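Local coordinates for protein homoserine O-acetyltransferase (Bacillus anthracis str. 'Ames Ancestor', PDB 3I1I) that probably transfers an acetyl group from acetyl-CoA to the hydroxyl of homoserine, at residues L37-F51 against M143-G157. Numbering follows the deposited sequence. Where two conformers were deposited one is given.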
loop_
_atom_site.group_PDB
_atom_site.type_symbol
_atom_site.label_atom_id
_atom_site.label_comp_id
_atom_site.label_asym_id
_atom_site.label_seq_id
_atom_site.Cartn_x
_atom_site.Cartn_y
_atom_site.Cartn_z
ATOM N N LEU A 37 10.227 -21.025 38.820
ATOM C CA LEU A 37 11.559 -20.481 38.972
ATOM C C LEU A 37 12.362 -21.378 39.921
ATOM O O LEU A 37 11.888 -21.732 40.966
ATOM C CB LEU A 37 11.415 -19.082 39.534
ATOM C CG LEU A 37 12.613 -18.132 39.564
ATOM C CD1 LEU A 37 13.155 -17.883 38.133
ATOM C CD2 LEU A 37 12.171 -16.847 40.285
ATOM N N ASN A 38 13.563 -21.789 39.547
ATOM C CA ASN A 38 14.367 -22.655 40.421
ATOM C C ASN A 38 15.108 -21.815 41.501
ATOM O O ASN A 38 15.088 -20.579 41.452
ATOM C CB ASN A 38 15.284 -23.558 39.582
ATOM C CG ASN A 38 16.440 -22.824 38.975
ATOM O OD1 ASN A 38 16.668 -21.645 39.252
ATOM N ND2 ASN A 38 17.197 -23.519 38.137
ATOM N N ARG A 39 15.748 -22.459 42.473
ATOM C CA ARG A 39 16.284 -21.734 43.640
ATOM C C ARG A 39 17.371 -20.780 43.211
ATOM O O ARG A 39 17.466 -19.670 43.722
ATOM C CB ARG A 39 16.853 -22.686 44.710
ATOM C CG ARG A 39 17.365 -21.982 46.013
ATOM C CD ARG A 39 16.510 -22.318 47.253
ATOM N NE ARG A 39 15.146 -22.726 46.896
ATOM C CZ ARG A 39 14.783 -23.984 46.647
ATOM N NH1 ARG A 39 15.678 -24.961 46.716
ATOM N NH2 ARG A 39 13.530 -24.265 46.319
ATOM N N GLU A 40 18.165 -21.205 42.241
ATOM C CA GLU A 40 19.257 -20.412 41.747
ATOM C C GLU A 40 18.764 -19.344 40.741
ATOM O O GLU A 40 19.527 -18.449 40.370
ATOM C CB GLU A 40 20.308 -21.324 41.100
ATOM C CG GLU A 40 20.554 -22.712 41.819
ATOM C CD GLU A 40 19.595 -23.867 41.314
ATOM O OE1 GLU A 40 18.353 -23.804 41.556
ATOM O OE2 GLU A 40 20.079 -24.840 40.671
ATOM N N ARG A 41 17.509 -19.434 40.304
ATOM C CA ARG A 41 16.984 -18.520 39.312
ATOM C C ARG A 41 17.790 -18.585 38.000
ATOM O O ARG A 41 18.055 -17.576 37.351
ATOM C CB ARG A 41 16.965 -17.116 39.896
ATOM C CG ARG A 41 15.901 -17.004 40.924
ATOM C CD ARG A 41 16.163 -15.940 41.941
ATOM N NE ARG A 41 15.213 -15.999 43.044
ATOM C CZ ARG A 41 14.959 -14.979 43.858
ATOM N NH1 ARG A 41 15.574 -13.808 43.707
ATOM N NH2 ARG A 41 14.067 -15.122 44.818
ATOM N N SER A 42 18.197 -19.787 37.652
ATOM C CA SER A 42 19.040 -20.038 36.495
ATOM C C SER A 42 18.268 -20.661 35.340
ATOM O O SER A 42 18.870 -21.010 34.333
ATOM C CB SER A 42 20.168 -21.000 36.885
ATOM O OG SER A 42 19.606 -22.161 37.456
ATOM N N ASN A 43 16.962 -20.811 35.470
ATOM C CA ASN A 43 16.168 -21.487 34.433
ATOM C C ASN A 43 15.132 -20.578 33.735
ATOM O O ASN A 43 14.063 -21.027 33.328
ATOM C CB ASN A 43 15.494 -22.719 35.043
ATOM C CG ASN A 43 14.463 -22.361 36.087
ATOM O OD1 ASN A 43 14.539 -21.286 36.702
ATOM N ND2 ASN A 43 13.459 -23.226 36.256
ATOM N N VAL A 44 15.461 -19.303 33.594
ATOM C CA VAL A 44 14.524 -18.338 33.011
ATOM C C VAL A 44 14.711 -18.144 31.499
ATOM O O VAL A 44 15.823 -17.886 31.022
ATOM C CB VAL A 44 14.637 -16.946 33.689
ATOM C CG1 VAL A 44 13.564 -15.977 33.133
ATOM C CG2 VAL A 44 14.541 -17.091 35.228
ATOM N N ILE A 45 13.605 -18.259 30.765
ATOM C CA ILE A 45 13.557 -17.980 29.332
ATOM C C ILE A 45 12.565 -16.858 29.100
ATOM O O ILE A 45 11.411 -16.965 29.497
ATOM C CB ILE A 45 13.111 -19.219 28.537
ATOM C CG1 ILE A 45 14.101 -20.374 28.775
ATOM C CG2 ILE A 45 13.009 -18.878 27.077
ATOM C CD1 ILE A 45 13.844 -21.706 27.974
ATOM N N LEU A 46 13.010 -15.778 28.487
ATOM C CA LEU A 46 12.130 -14.672 28.150
ATOM C C LEU A 46 11.732 -14.810 26.692
ATOM O O LEU A 46 12.599 -14.980 25.857
ATOM C CB LEU A 46 12.850 -13.332 28.384
ATOM C CG LEU A 46 12.083 -12.065 27.989
ATOM C CD1 LEU A 46 10.743 -11.933 28.744
ATOM C CD2 LEU A 46 12.971 -10.835 28.149
ATOM N N ILE A 47 10.423 -14.801 26.420
ATOM C CA ILE A 47 9.826 -14.866 25.081
ATOM C C ILE A 47 9.292 -13.474 24.750
ATOM O O ILE A 47 8.627 -12.836 25.564
ATOM C CB ILE A 47 8.579 -15.802 25.049
ATOM C CG1 ILE A 47 8.907 -17.219 25.527
ATOM C CG2 ILE A 47 7.970 -15.899 23.637
ATOM C CD1 ILE A 47 9.908 -17.944 24.727
ATOM N N CYS A 48 9.559 -13.003 23.543
ATOM C CA CYS A 48 9.101 -11.693 23.110
ATOM C C CYS A 48 8.108 -11.872 21.977
ATOM O O CYS A 48 8.339 -12.693 21.077
ATOM C CB CYS A 48 10.278 -10.914 22.604
ATOM S SG CYS A 48 11.603 -10.800 23.811
ATOM N N HIS A 49 7.038 -11.083 21.992
ATOM C CA HIS A 49 5.959 -11.258 21.029
ATOM C C HIS A 49 6.087 -10.447 19.730
ATOM O O HIS A 49 6.825 -9.469 19.666
ATOM C CB HIS A 49 4.596 -11.103 21.720
ATOM C CG HIS A 49 4.108 -9.699 21.870
ATOM N ND1 HIS A 49 3.709 -8.925 20.801
ATOM C CD2 HIS A 49 3.817 -8.979 22.980
ATOM C CE1 HIS A 49 3.251 -7.766 21.245
ATOM N NE2 HIS A 49 3.288 -7.781 22.568
ATOM N N TYR A 50 5.398 -10.902 18.692
ATOM C CA TYR A 50 5.496 -10.287 17.370
ATOM C C TYR A 50 4.425 -9.191 17.194
ATOM O O TYR A 50 3.576 -9.004 18.061
ATOM C CB TYR A 50 5.422 -11.338 16.221
ATOM C CG TYR A 50 4.181 -12.182 16.189
ATOM C CD1 TYR A 50 3.065 -11.778 15.465
ATOM C CD2 TYR A 50 4.102 -13.375 16.915
ATOM C CE1 TYR A 50 1.881 -12.548 15.437
ATOM C CE2 TYR A 50 2.946 -14.158 16.897
ATOM C CZ TYR A 50 1.846 -13.734 16.138
ATOM O OH TYR A 50 0.718 -14.485 16.103
ATOM N N PHE A 51 4.507 -8.506 16.046
ATOM C CA PHE A 51 3.781 -7.245 15.717
ATOM C C PHE A 51 2.396 -7.114 16.328
ATOM O O PHE A 51 2.159 -6.238 17.141
ATOM C CB PHE A 51 3.677 -7.077 14.162
ATOM C CG PHE A 51 3.212 -5.697 13.706
ATOM C CD1 PHE A 51 4.111 -4.769 13.246
ATOM C CD2 PHE A 51 1.870 -5.347 13.743
ATOM C CE1 PHE A 51 3.693 -3.515 12.856
ATOM C CE2 PHE A 51 1.446 -4.093 13.361
ATOM C CZ PHE A 51 2.356 -3.177 12.912
HETATM N N MSE A 143 12.329 -8.817 39.609
HETATM C CA MSE A 143 11.910 -10.151 40.025
HETATM C C MSE A 143 13.074 -10.917 40.653
HETATM O O MSE A 143 12.903 -12.034 41.093
HETATM C CB MSE A 143 11.357 -10.937 38.837
HETATM C CG MSE A 143 9.997 -10.486 38.395
HETATM SE SE MSE A 143 9.421 -11.479 36.791
HETATM C CE MSE A 143 9.152 -13.237 37.596
ATOM N N GLY A 144 14.255 -10.318 40.690
ATOM C CA GLY A 144 15.408 -10.908 41.357
ATOM C C GLY A 144 16.178 -11.875 40.489
ATOM O O GLY A 144 16.817 -12.782 41.015
ATOM N N ILE A 145 16.134 -11.679 39.161
ATOM C CA ILE A 145 16.757 -12.582 38.194
ATOM C C ILE A 145 17.975 -11.871 37.619
ATOM O O ILE A 145 17.878 -10.723 37.153
ATOM C CB ILE A 145 15.764 -12.959 37.059
ATOM C CG1 ILE A 145 14.541 -13.695 37.661
ATOM C CG2 ILE A 145 16.474 -13.793 35.991
ATOM C CD1 ILE A 145 13.245 -13.788 36.783
ATOM N N ALA A 146 19.122 -12.530 37.631
ATOM C CA ALA A 146 20.352 -11.859 37.203
ATOM C C ALA A 146 20.671 -12.205 35.747
ATOM O O ALA A 146 21.307 -11.449 35.040
ATOM C CB ALA A 146 21.577 -12.233 38.138
ATOM N N ARG A 147 20.221 -13.364 35.318
ATOM C CA ARG A 147 20.642 -13.925 34.062
ATOM C C ARG A 147 19.493 -14.658 33.403
ATOM O O ARG A 147 18.665 -15.264 34.106
ATOM C CB ARG A 147 21.709 -14.933 34.360
ATOM C CG ARG A 147 23.081 -14.431 34.189
ATOM C CD ARG A 147 24.051 -15.551 34.502
ATOM N NE ARG A 147 24.998 -15.721 33.422
ATOM C CZ ARG A 147 25.935 -16.665 33.384
ATOM N NH1 ARG A 147 26.058 -17.536 34.392
ATOM N NH2 ARG A 147 26.772 -16.723 32.335
ATOM N N LEU A 148 19.436 -14.607 32.076
ATOM C CA LEU A 148 18.457 -15.362 31.327
ATOM C C LEU A 148 19.132 -16.588 30.729
ATOM O O LEU A 148 20.190 -16.489 30.153
ATOM C CB LEU A 148 17.855 -14.489 30.234
ATOM C CG LEU A 148 17.110 -13.236 30.705
ATOM C CD1 LEU A 148 16.586 -12.402 29.539
ATOM C CD2 LEU A 148 15.988 -13.594 31.690
ATOM N N HIS A 149 18.516 -17.743 30.860
ATOM C CA HIS A 149 19.004 -18.959 30.193
ATOM C C HIS A 149 18.878 -18.759 28.683
ATOM O O HIS A 149 19.723 -19.210 27.927
ATOM C CB HIS A 149 18.162 -20.174 30.634
ATOM C CG HIS A 149 18.669 -21.491 30.131
ATOM N ND1 HIS A 149 19.723 -22.166 30.724
ATOM C CD2 HIS A 149 18.257 -22.270 29.104
ATOM C CE1 HIS A 149 19.952 -23.287 30.062
ATOM N NE2 HIS A 149 19.076 -23.376 29.076
ATOM N N ALA A 150 17.820 -18.063 28.261
ATOM C CA ALA A 150 17.602 -17.702 26.834
ATOM C C ALA A 150 16.625 -16.558 26.723
ATOM O O ALA A 150 15.750 -16.390 27.594
ATOM C CB ALA A 150 17.065 -18.913 25.976
ATOM N N VAL A 151 16.799 -15.783 25.657
ATOM C CA VAL A 151 15.822 -14.825 25.220
ATOM C C VAL A 151 15.509 -15.140 23.739
ATOM O O VAL A 151 16.369 -15.474 22.957
ATOM C CB VAL A 151 16.314 -13.376 25.377
ATOM C CG1 VAL A 151 17.493 -13.089 24.428
ATOM C CG2 VAL A 151 15.164 -12.400 25.131
HETATM N N MSE A 152 14.257 -15.036 23.366
HETATM C CA MSE A 152 13.830 -15.489 22.054
HETATM C C MSE A 152 12.492 -14.932 21.648
HETATM O O MSE A 152 11.734 -14.464 22.472
HETATM C CB MSE A 152 13.776 -16.999 22.015
HETATM C CG MSE A 152 12.898 -17.591 23.051
HETATM SE SE MSE A 152 13.194 -19.572 23.119
HETATM C CE MSE A 152 12.775 -20.093 21.150
ATOM N N GLY A 153 12.252 -14.992 20.350
ATOM C CA GLY A 153 11.039 -14.520 19.752
ATOM C C GLY A 153 11.063 -14.576 18.224
ATOM O O GLY A 153 12.146 -14.659 17.585
ATOM N N PRO A 154 9.856 -14.554 17.617
ATOM C CA PRO A 154 9.762 -14.496 16.162
ATOM C C PRO A 154 9.551 -13.078 15.732
ATOM O O PRO A 154 8.837 -12.355 16.402
ATOM C CB PRO A 154 8.521 -15.332 15.863
ATOM C CG PRO A 154 7.581 -14.998 17.040
ATOM C CD PRO A 154 8.552 -14.845 18.244
ATOM N N SER A 155 10.214 -12.684 14.650
ATOM C CA SER A 155 9.940 -11.408 13.939
ATOM C C SER A 155 10.160 -10.201 14.842
ATOM O O SER A 155 11.254 -10.080 15.367
ATOM C CB SER A 155 8.562 -11.431 13.307
ATOM O OG SER A 155 8.380 -10.333 12.423
ATOM N N ALA A 156 9.187 -9.312 15.062
ATOM C CA ALA A 156 9.442 -8.207 16.030
ATOM C C ALA A 156 9.902 -8.747 17.376
ATOM O O ALA A 156 10.711 -8.122 18.045
ATOM C CB ALA A 156 8.217 -7.292 16.223
ATOM N N GLY A 157 9.410 -9.920 17.753
ATOM C CA GLY A 157 9.852 -10.574 18.972
ATOM C C GLY A 157 11.346 -10.902 18.936
ATOM O O GLY A 157 12.061 -10.762 19.956
HETATM O O HOH W 1 19.455 -15.372 37.726
HETATM O O HOH W 2 21.129 -21.127 33.046
HETATM O O HOH W 3 6.441 -8.806 13.633
#
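Arg41, with its chain extended from CG to NE, brings NH1 to within 3.1 Å of Gly144 O; the acceptor lies 20° out of the guanidinium plane, and the same NH1 forms a salt bridge with Glu300 of the second subunit. A water receives the N-H of Ala146 and donates to Arg41 O. Val44 then divides its methyls: CG2, anti to the carbonyl carbon, meets Ile145 CD1 tip to tip, while CG1, anti to the backbone N, touches Leu148 CD2 at 3.7 Å. Its carbonyl accepts His149 N at 2.7 Å and, weakly, Ala150 N. Strands 44-48 and 150-154 run parallel, axes 20° apart, as neighbours in the central sheet of the alpha/beta hydrolase fold, with strand 87-91 on the other side of 44-48. Register is fixed by hydrogen bonds from Leu46 N to Ala150 O, Met152 N to Leu46 O and Cys48 N to Met152 O, the last 2.8 Å long. On one face Ile47 CD1 lies beside Met152 CG at 3.4 Å, and Ile45 CG2 comes across to its selenium; on the other, Leu46 CD2 lies alongside Val151 CG2 at 4.0 Å. Beyond Cys48 the partner chain turns sharply into helix 156-167, consistent with a nucleophile elbow: Ser155 has phi 61° and its OG is hydrogen-bonded to His351 NE2. Cys48 CB comes 3.2 Å from Gly157 O, and Tyr50 CD2 touches Pro154 CG at 3.8 Å.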